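Local coordinates for putative diguanylate cyclase (GGDEF) with PAS/PAC domain (Rhodopseudomonas palustris, PDB 3LIF), which is the extracellular sensor portion of a membrane protein that probably makes cyclic di-GMP from two molecules of GTP, at residues P202-G207 with L222-V227. Numbering follows the deposited sequence.
Sequences PRSPDG and LAYRRV
Gly207 and Tyr224 meet where the chain entering strand 206-212 comes in alongside strand 219-226 with poor strand geometry: Tyr224 N donates to Gly207 O at 2.9 Å, and just before the strand Arg226 N reaches Pro205 O at 2.6 Å with the N-H pointing almost straight at the oxygen (174°). The peptide from Asp206 to Gly207 is modelled as cis. Tyr224 makes the largest contribution. Its CG sits between the backbone N and the carbonyl carbon (chi1 72°), turning one ring face to the incoming chain, and Gly207 CA rests over that face in a CH-pi contact, 3.5 Å from the centroid. Ser204 O lies at the edge of the ring, in its plane, and takes a hydrogen bond from Tyr224 OH that is modelled implausibly short, so its length is doubtful. In the PDC (Cache) fold of this sensor domain, the two strands form a hairpin at one side of a five-stranded antiparallel sheet, and the tyrosine packs between the hairpin and Leu196, Ala200 and Leu201 of helix 195-203. Arg226 CG packs against Pro205 CB at 3.8 Å. Asp206 and Arg225 run side by side, pointing the same way, but Asp206 OD1 lies 3.7 Å from Arg225 NH1, well out of the guanidinium plane, a long, purely electrostatic salt bridge; Arg225 spends its NE and NH2 on Ser21 OG and Arg18 O of the long helix 5-47.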
loop_
_atom_site.group_PDB
_atom_site.type_symbol
_atom_site.label_atom_id
_atom_site.label_comp_id
_atom_site.label_asym_id
_atom_site.label_seq_id
_atom_site.Cartn_x
_atom_site.Cartn_y
_atom_site.Cartn_z
ATOM N N PRO A 202 -16.387 -4.494 10.475
ATOM C CA PRO A 202 -17.785 -4.041 10.286
ATOM C C PRO A 202 -18.286 -3.384 11.534
ATOM O O PRO A 202 -19.142 -2.540 11.441
ATOM C CB PRO A 202 -18.571 -5.310 10.010
ATOM C CG PRO A 202 -17.564 -6.289 9.513
ATOM C CD PRO A 202 -16.177 -5.893 10.094
ATOM N N ARG A 203 -17.752 -3.760 12.701
ATOM C CA ARG A 203 -18.220 -3.223 13.986
ATOM C C ARG A 203 -17.469 -1.939 14.257
ATOM O O ARG A 203 -17.988 -1.076 14.900
ATOM C CB ARG A 203 -17.959 -4.212 15.116
ATOM C CG ARG A 203 -18.548 -3.799 16.471
ATOM C CD ARG A 203 -17.753 -4.324 17.696
ATOM N NE ARG A 203 -17.322 -5.725 17.491
ATOM C CZ ARG A 203 -16.051 -6.179 17.435
ATOM N NH1 ARG A 203 -15.000 -5.360 17.582
ATOM N NH2 ARG A 203 -15.831 -7.477 17.211
ATOM N N SER A 204 -16.235 -1.808 13.787
ATOM C CA SER A 204 -15.596 -0.513 13.910
ATOM C C SER A 204 -14.097 -0.435 13.822
ATOM O O SER A 204 -13.436 -1.453 13.724
ATOM C CB SER A 204 -15.942 0.012 15.306
ATOM O OG SER A 204 -14.824 0.049 16.206
ATOM N N PRO A 205 -13.545 0.758 13.608
ATOM C CA PRO A 205 -12.633 0.939 12.527
ATOM C C PRO A 205 -11.230 1.074 13.185
ATOM O O PRO A 205 -10.225 1.082 12.457
ATOM C CB PRO A 205 -12.975 2.368 11.997
ATOM C CG PRO A 205 -13.600 3.065 13.124
ATOM C CD PRO A 205 -14.414 1.956 13.753
ATOM N N ASP A 206 -11.085 1.092 14.522
ATOM C CA ASP A 206 -10.497 0.060 15.391
ATOM C C ASP A 206 -11.234 -0.376 16.665
ATOM O O ASP A 206 -12.290 0.237 17.050
ATOM C CB ASP A 206 -9.335 0.844 15.968
ATOM C CG ASP A 206 -9.847 2.170 16.666
ATOM O OD1 ASP A 206 -10.182 3.189 16.011
ATOM O OD2 ASP A 206 -10.022 2.169 17.890
ATOM N N GLY A 207 -10.629 -1.301 17.434
ATOM C CA GLY A 207 -9.259 -1.713 17.314
ATOM C C GLY A 207 -8.504 -2.712 18.236
ATOM O O GLY A 207 -7.286 -2.780 18.057
ATOM N N LEU A 222 -4.104 -8.518 19.194
ATOM C CA LEU A 222 -3.992 -7.750 17.971
ATOM C C LEU A 222 -4.718 -6.406 18.082
ATOM O O LEU A 222 -5.915 -6.272 18.552
ATOM C CB LEU A 222 -4.599 -8.547 16.809
ATOM C CG LEU A 222 -4.663 -7.913 15.390
ATOM C CD1 LEU A 222 -4.683 -8.988 14.352
ATOM C CD2 LEU A 222 -5.842 -6.965 15.210
ATOM N N ALA A 223 -4.013 -5.384 17.647
ATOM C CA ALA A 223 -4.648 -4.093 17.560
ATOM C C ALA A 223 -4.656 -3.749 16.064
ATOM O O ALA A 223 -3.668 -4.024 15.351
ATOM C CB ALA A 223 -3.860 -3.081 18.333
ATOM N N TYR A 224 -5.771 -3.174 15.605
ATOM C CA TYR A 224 -5.922 -2.742 14.235
ATOM C C TYR A 224 -6.564 -1.392 14.188
ATOM O O TYR A 224 -7.299 -1.001 15.089
ATOM C CB TYR A 224 -6.835 -3.677 13.478
ATOM C CG TYR A 224 -8.287 -3.552 13.878
ATOM C CD1 TYR A 224 -9.089 -2.590 13.290
ATOM C CD2 TYR A 224 -8.866 -4.405 14.884
ATOM C CE1 TYR A 224 -10.440 -2.473 13.627
ATOM C CE2 TYR A 224 -10.204 -4.313 15.237
ATOM C CZ TYR A 224 -10.985 -3.329 14.596
ATOM O OH TYR A 224 -12.311 -3.156 14.875
ATOM N N ARG A 225 -6.328 -0.714 13.082
ATOM C CA ARG A 225 -6.882 0.600 12.826
ATOM C C ARG A 225 -6.993 0.947 11.314
ATOM O O ARG A 225 -6.016 0.832 10.548
ATOM C CB ARG A 225 -6.019 1.659 13.541
ATOM C CG ARG A 225 -6.590 3.054 13.433
ATOM C CD ARG A 225 -5.695 4.063 14.041
ATOM N NE ARG A 225 -5.298 3.652 15.393
ATOM C CZ ARG A 225 -5.901 4.052 16.524
ATOM N NH1 ARG A 225 -6.936 4.875 16.490
ATOM N NH2 ARG A 225 -5.459 3.625 17.691
ATOM N N ARG A 226 -8.181 1.367 10.883
ATOM C CA ARG A 226 -8.337 1.902 9.514
ATOM C C ARG A 226 -7.329 3.001 9.318
ATOM O O ARG A 226 -7.125 3.817 10.221
ATOM C CB ARG A 226 -9.708 2.485 9.268
ATOM C CG ARG A 226 -10.701 1.407 9.061
ATOM C CD ARG A 226 -11.924 1.919 8.317
ATOM N NE ARG A 226 -12.987 0.911 8.325
ATOM C CZ ARG A 226 -13.122 -0.073 7.429
ATOM N NH1 ARG A 226 -14.119 -0.905 7.557
ATOM N NH2 ARG A 226 -12.283 -0.243 6.424
ATOM N N VAL A 227 -6.704 3.013 8.147
ATOM C CA VAL A 227 -5.772 4.028 7.788
ATOM C C VAL A 227 -6.509 5.288 7.269
ATOM O O VAL A 227 -7.230 5.311 6.280
ATOM C CB VAL A 227 -4.841 3.502 6.713
ATOM C CG1 VAL A 227 -4.080 4.679 5.996
ATOM C CG2 VAL A 227 -3.958 2.447 7.278
#